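Local coordinates for alpha-galactosidase (Lactobacillus brevis, PDB 3MI6), which probably removes terminal, non-reducing alpha-D-galactose residues from alpha-D-galactosides by hydrolysis, at residues D[22-27]-D[43-48]; D[191-196]-D[214-219]. All blocks are in the same frame, centred on the assembly; numbering follows the deposited sequence.

Interaction 1: residues D[22-27]-D[43-48]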
# COMPACT_ATOMS: atom_id res chain seq x y z
N ILE D 22 -18.86 10.60 26.74
CA ILE D 22 -19.97 10.15 27.54
C ILE D 22 -19.65 8.82 28.23
O ILE D 22 -19.21 7.87 27.56
CB ILE D 22 -21.23 9.91 26.69
CG1 ILE D 22 -21.53 11.12 25.80
CG2 ILE D 22 -22.42 9.57 27.55
CD1 ILE D 22 -22.58 10.81 24.70
N PHE D 23 -19.88 8.74 29.54
CA PHE D 23 -19.83 7.46 30.24
C PHE D 23 -20.95 7.28 31.25
O PHE D 23 -21.66 8.23 31.57
CB PHE D 23 -18.46 7.21 30.88
CG PHE D 23 -18.08 8.19 31.96
CD1 PHE D 23 -17.58 9.44 31.63
CD2 PHE D 23 -18.18 7.85 33.30
CE1 PHE D 23 -17.20 10.34 32.61
CE2 PHE D 23 -17.81 8.75 34.30
CZ PHE D 23 -17.32 9.99 33.95
N GLN D 24 -21.09 6.06 31.77
CA GLN D 24 -22.20 5.70 32.64
C GLN D 24 -21.78 4.74 33.75
O GLN D 24 -21.03 3.79 33.51
CB GLN D 24 -23.32 5.07 31.81
CG GLN D 24 -24.60 4.81 32.58
CD GLN D 24 -25.70 4.23 31.70
OE1 GLN D 24 -25.44 3.45 30.77
NE2 GLN D 24 -26.95 4.60 31.99
N ILE D 25 -22.27 4.98 34.96
CA ILE D 25 -22.09 4.03 36.05
C ILE D 25 -22.98 2.83 35.79
O ILE D 25 -24.15 2.97 35.41
CB ILE D 25 -22.41 4.63 37.42
CG1 ILE D 25 -21.48 5.81 37.70
CG2 ILE D 25 -22.22 3.59 38.50
CD1 ILE D 25 -20.01 5.44 37.64
N MSE D 26 -22.44 1.64 35.99
CA MSE D 26 -23.12 0.44 35.54
C MSE D 26 -23.60 -0.50 36.64
O MSE D 26 -23.28 -0.35 37.83
CB MSE D 26 -22.21 -0.31 34.58
CG MSE D 26 -21.81 0.53 33.38
SE MSE D 26 -21.35 -0.67 31.93
CE MSE D 26 -19.88 -1.67 32.76
N LYS D 27 -24.38 -1.48 36.21
CA LYS D 27 -24.94 -2.50 37.09
C LYS D 27 -23.96 -2.92 38.19
O LYS D 27 -24.31 -2.93 39.37
CB LYS D 27 -25.38 -3.70 36.24
CG LYS D 27 -26.11 -4.78 36.99
CD LYS D 27 -26.33 -6.01 36.10
CE LYS D 27 -27.37 -5.76 34.99
NZ LYS D 27 -28.76 -5.63 35.52
N GLN D 43 -28.80 13.16 26.57
CA GLN D 43 -29.91 12.24 26.72
C GLN D 43 -29.73 11.51 28.03
O GLN D 43 -28.60 11.27 28.44
CB GLN D 43 -29.92 11.22 25.59
CG GLN D 43 -30.25 11.79 24.22
CD GLN D 43 -31.72 11.68 23.87
OE1 GLN D 43 -32.59 11.72 24.75
NE2 GLN D 43 -32.01 11.54 22.58
N PRO D 44 -30.84 11.15 28.68
CA PRO D 44 -30.78 10.59 30.04
C PRO D 44 -30.02 9.29 30.04
O PRO D 44 -29.18 9.04 30.90
CB PRO D 44 -32.25 10.32 30.37
CG PRO D 44 -33.02 11.15 29.42
CD PRO D 44 -32.22 11.17 28.17
N THR D 45 -30.32 8.46 29.05
CA THR D 45 -29.72 7.15 28.94
C THR D 45 -29.48 6.87 27.45
O THR D 45 -30.11 7.48 26.59
CB THR D 45 -30.65 6.10 29.55
OG1 THR D 45 -29.93 4.88 29.76
CG2 THR D 45 -31.84 5.84 28.64
N TYR D 46 -28.54 5.97 27.16
CA TYR D 46 -28.24 5.55 25.80
C TYR D 46 -28.38 4.04 25.68
O TYR D 46 -27.41 3.33 25.42
CB TYR D 46 -26.83 6.00 25.39
CG TYR D 46 -26.63 7.51 25.36
CD1 TYR D 46 -26.25 8.20 26.50
CD2 TYR D 46 -26.82 8.23 24.20
CE1 TYR D 46 -26.08 9.57 26.48
CE2 TYR D 46 -26.65 9.60 24.18
CZ TYR D 46 -26.28 10.26 25.32
OH TYR D 46 -26.10 11.63 25.31
N GLN D 47 -29.59 3.54 25.90
CA GLN D 47 -29.83 2.10 25.96
C GLN D 47 -29.28 1.42 24.72
O GLN D 47 -28.77 0.31 24.78
CB GLN D 47 -31.32 1.78 26.10
CG GLN D 47 -31.90 2.01 27.51
CD GLN D 47 -33.37 1.61 27.62
OE1 GLN D 47 -33.89 0.87 26.78
NE2 GLN D 47 -34.05 2.11 28.66
N ASN D 48 -29.38 2.12 23.60
CA ASN D 48 -28.95 1.57 22.33
C ASN D 48 -27.45 1.32 22.28
O ASN D 48 -27.00 0.21 22.01
CB ASN D 48 -29.36 2.49 21.18
CG ASN D 48 -28.84 2.01 19.84
OD1 ASN D 48 -29.23 0.95 19.35
ND2 ASN D 48 -27.94 2.79 19.24

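Interaction 2: residues D[191-196]-D[214-219]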
# COMPACT_ATOMS: atom_id res chain seq x y z
N TYR D 191 -8.08 2.63 12.87
CA TYR D 191 -7.26 3.84 12.96
C TYR D 191 -5.80 3.58 12.58
O TYR D 191 -5.36 2.44 12.56
CB TYR D 191 -7.29 4.45 14.38
CG TYR D 191 -8.65 4.92 14.84
CD1 TYR D 191 -9.10 6.19 14.57
CD2 TYR D 191 -9.47 4.08 15.59
CE1 TYR D 191 -10.33 6.63 14.99
CE2 TYR D 191 -10.70 4.51 16.03
CZ TYR D 191 -11.13 5.78 15.72
OH TYR D 191 -12.36 6.21 16.14
N ASP D 192 -5.07 4.65 12.26
CA ASP D 192 -3.62 4.55 12.12
C ASP D 192 -3.12 5.13 13.41
O ASP D 192 -3.67 6.13 13.87
CB ASP D 192 -3.05 5.43 10.98
CG ASP D 192 -3.40 4.94 9.59
OD1 ASP D 192 -3.72 3.74 9.42
OD2 ASP D 192 -3.34 5.76 8.64
N LEU D 193 -2.08 4.52 13.97
CA LEU D 193 -1.36 5.08 15.12
C LEU D 193 -0.25 5.94 14.59
O LEU D 193 0.56 5.48 13.79
CB LEU D 193 -0.76 3.96 15.98
CG LEU D 193 0.35 4.31 16.97
CD1 LEU D 193 -0.13 5.33 17.95
CD2 LEU D 193 0.79 3.06 17.67
N ILE D 194 -0.21 7.19 15.04
CA ILE D 194 0.80 8.13 14.62
C ILE D 194 1.66 8.46 15.84
O ILE D 194 1.16 8.95 16.85
CB ILE D 194 0.16 9.40 14.07
CG1 ILE D 194 -0.77 9.05 12.90
CG2 ILE D 194 1.21 10.40 13.62
CD1 ILE D 194 -1.57 10.23 12.35
N GLN D 195 2.96 8.19 15.73
CA GLN D 195 3.88 8.33 16.85
C GLN D 195 5.02 9.22 16.42
O GLN D 195 5.10 9.61 15.26
CB GLN D 195 4.44 6.98 17.27
CG GLN D 195 5.07 6.26 16.11
CD GLN D 195 5.45 4.85 16.43
OE1 GLN D 195 4.62 3.95 16.40
NE2 GLN D 195 6.73 4.64 16.72
N PHE D 196 5.89 9.56 17.36
CA PHE D 196 7.00 10.42 17.06
C PHE D 196 8.27 9.87 17.68
O PHE D 196 8.57 10.07 18.84
CB PHE D 196 6.67 11.86 17.45
CG PHE D 196 5.54 12.42 16.65
CD1 PHE D 196 5.78 13.07 15.45
CD2 PHE D 196 4.23 12.22 17.06
CE1 PHE D 196 4.73 13.55 14.68
CE2 PHE D 196 3.18 12.68 16.31
CZ PHE D 196 3.42 13.36 15.12
N GLY D 214 -3.57 -6.89 19.13
CA GLY D 214 -2.50 -6.96 20.09
C GLY D 214 -2.00 -5.60 20.54
O GLY D 214 -2.70 -4.58 20.46
N MSE D 215 -0.76 -5.59 21.01
CA MSE D 215 -0.22 -4.40 21.61
C MSE D 215 0.67 -3.64 20.66
O MSE D 215 1.56 -4.22 20.06
CB MSE D 215 0.59 -4.78 22.85
CG MSE D 215 1.14 -3.57 23.55
SE MSE D 215 -0.26 -2.71 24.59
CE MSE D 215 -0.04 -3.78 26.22
N GLN D 216 0.41 -2.36 20.50
CA GLN D 216 1.37 -1.45 19.88
C GLN D 216 1.48 -0.29 20.83
O GLN D 216 0.50 0.44 21.08
CB GLN D 216 0.92 -0.93 18.52
CG GLN D 216 -0.52 -0.53 18.48
CD GLN D 216 -1.33 -1.45 17.60
OE1 GLN D 216 -2.17 -2.23 18.08
NE2 GLN D 216 -1.08 -1.38 16.28
N SER D 217 2.67 -0.13 21.39
CA SER D 217 2.88 0.89 22.36
C SER D 217 4.23 1.54 22.07
O SER D 217 5.03 1.01 21.29
CB SER D 217 2.88 0.26 23.75
OG SER D 217 3.90 -0.74 23.86
N ILE D 218 4.44 2.70 22.67
CA ILE D 218 5.77 3.27 22.79
C ILE D 218 5.94 3.71 24.24
O ILE D 218 4.98 4.06 24.89
CB ILE D 218 5.95 4.47 21.85
CG1 ILE D 218 5.14 5.67 22.36
CG2 ILE D 218 5.56 4.10 20.45
CD1 ILE D 218 4.44 6.42 21.26
N SER D 219 7.17 3.69 24.74
CA SER D 219 7.41 3.91 26.16
C SER D 219 8.79 4.49 26.48
O SER D 219 9.66 4.64 25.61
CB SER D 219 7.19 2.59 26.93
OG SER D 219 8.05 1.55 26.47

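Interaction 1: residues D[22-27]-D[43-48]
Ile22 holds CG1 beside its backbone N (chi1 -50°) and runs on extended to CD1 (chi2 167°), which carries this methyl out to the phenol end of Tyr46. The tyrosine meets it with CG also beside its own backbone N (chi1 -63°), and the two side chains cross at about a right angle. CD1 of Ile22 lies 3.8 Å from CZ of Tyr46 and 3.7 Å from its OH, while the other branch, CG2 of Ile22, lies 3.8 Å from CE1 of Tyr46. Both branches therefore bear on one flank of the ring. A looser second touch lies farther along: the extended Gln24 reaches toward the loop, bringing its NE2 within 3.7 Å of OG1 of Thr45, too far for a hydrogen bond. His13 of strand 11-15 touches both Ile22 and Tyr46, so the 43-48 loop packs across the small antiparallel sheet near the N terminus. Glu706 of the second subunit packs on Tyr46 as well. The hydroxyl of Tyr46 is hydrogen-bonded to the carbonyl O of His41, within the same loop, so Ile22 of strand 19-25 offers this phenol apolar contact and its polar need is met locally.

Interaction 2: residues D[191-196]-D[214-219]
Leu193 and Gln195 pack against Gln216 and Ile218 in a buried side-chain contact between strands of two different antiparallel sheets in the N-terminal domain of the enzyme. The two segments run in the same general sense, and their backbones stay well apart: the CA atoms of Gln195 and Ile218 are 8.0 Å from each other, too far for strand pairing, so the side chains bridge the gap. Two pairs do so. At the first, CD2 of Leu193 reaches CG of Gln216 at 3.9 Å and its CB at 4.1 Å; the two side chains slide past each other in opposite directions, the leucine methyl lying alongside the aliphatic part of the glutamine. At the second, Gln195 and Ile218 cross at a slant. Gln195 has CG between its backbone N and carbonyl carbon (chi1 55°) and is extended beyond it, so that its amide lies by the branch methyl of Ile218, with NE2 of Gln195 3.9 Å from CG2 of Ile218. Nearer the backbone, CB of Gln195 sits 4.0 Å from CD1 of Ile218. The buried amide finds its polar partners elsewhere: NE2 bonds to OG of Ser197 and to the carbonyl O of Pro213 of the third subunit, and OE1 to NH1 of Arg212 of that subunit. These bonds probably limit rotation of the amide that Ile218 leans on. Strand 192-197 is flanked in its sheet by strands 233-236 and 205-210, whereas strand 214-219 pairs with strand 258-264 and, through Met215 and Ser217, with a strand of the third subunit, continuing the sheet across the interface. Phe196, directed away from strand 214-219, meets the ring of Tyr565 in helix 553-566.

From the N terminus, interaction 1 comes first: after strand 19-25 the chain turns through strand 31-36, and the loop that follows folds back, closing a loop of 15 residues. Much later, interaction 2 closes one of 17 residues between strands 192-197 and 214-219, with strand 205-210 coming between them in sequence. The two closures follow in series, neither enclosing nor crossing the other. The centres of interactions 1 and 2 are 29 Å apart and the nearest atoms of interactions 1 and 2 about 13 Å apart, so they do not touch. Interaction 1 ties a loop to the peripheral four-stranded sheet, beside the second subunit; interaction 2 joins two larger sheets deeper in the chain, where the third subunit adjoins.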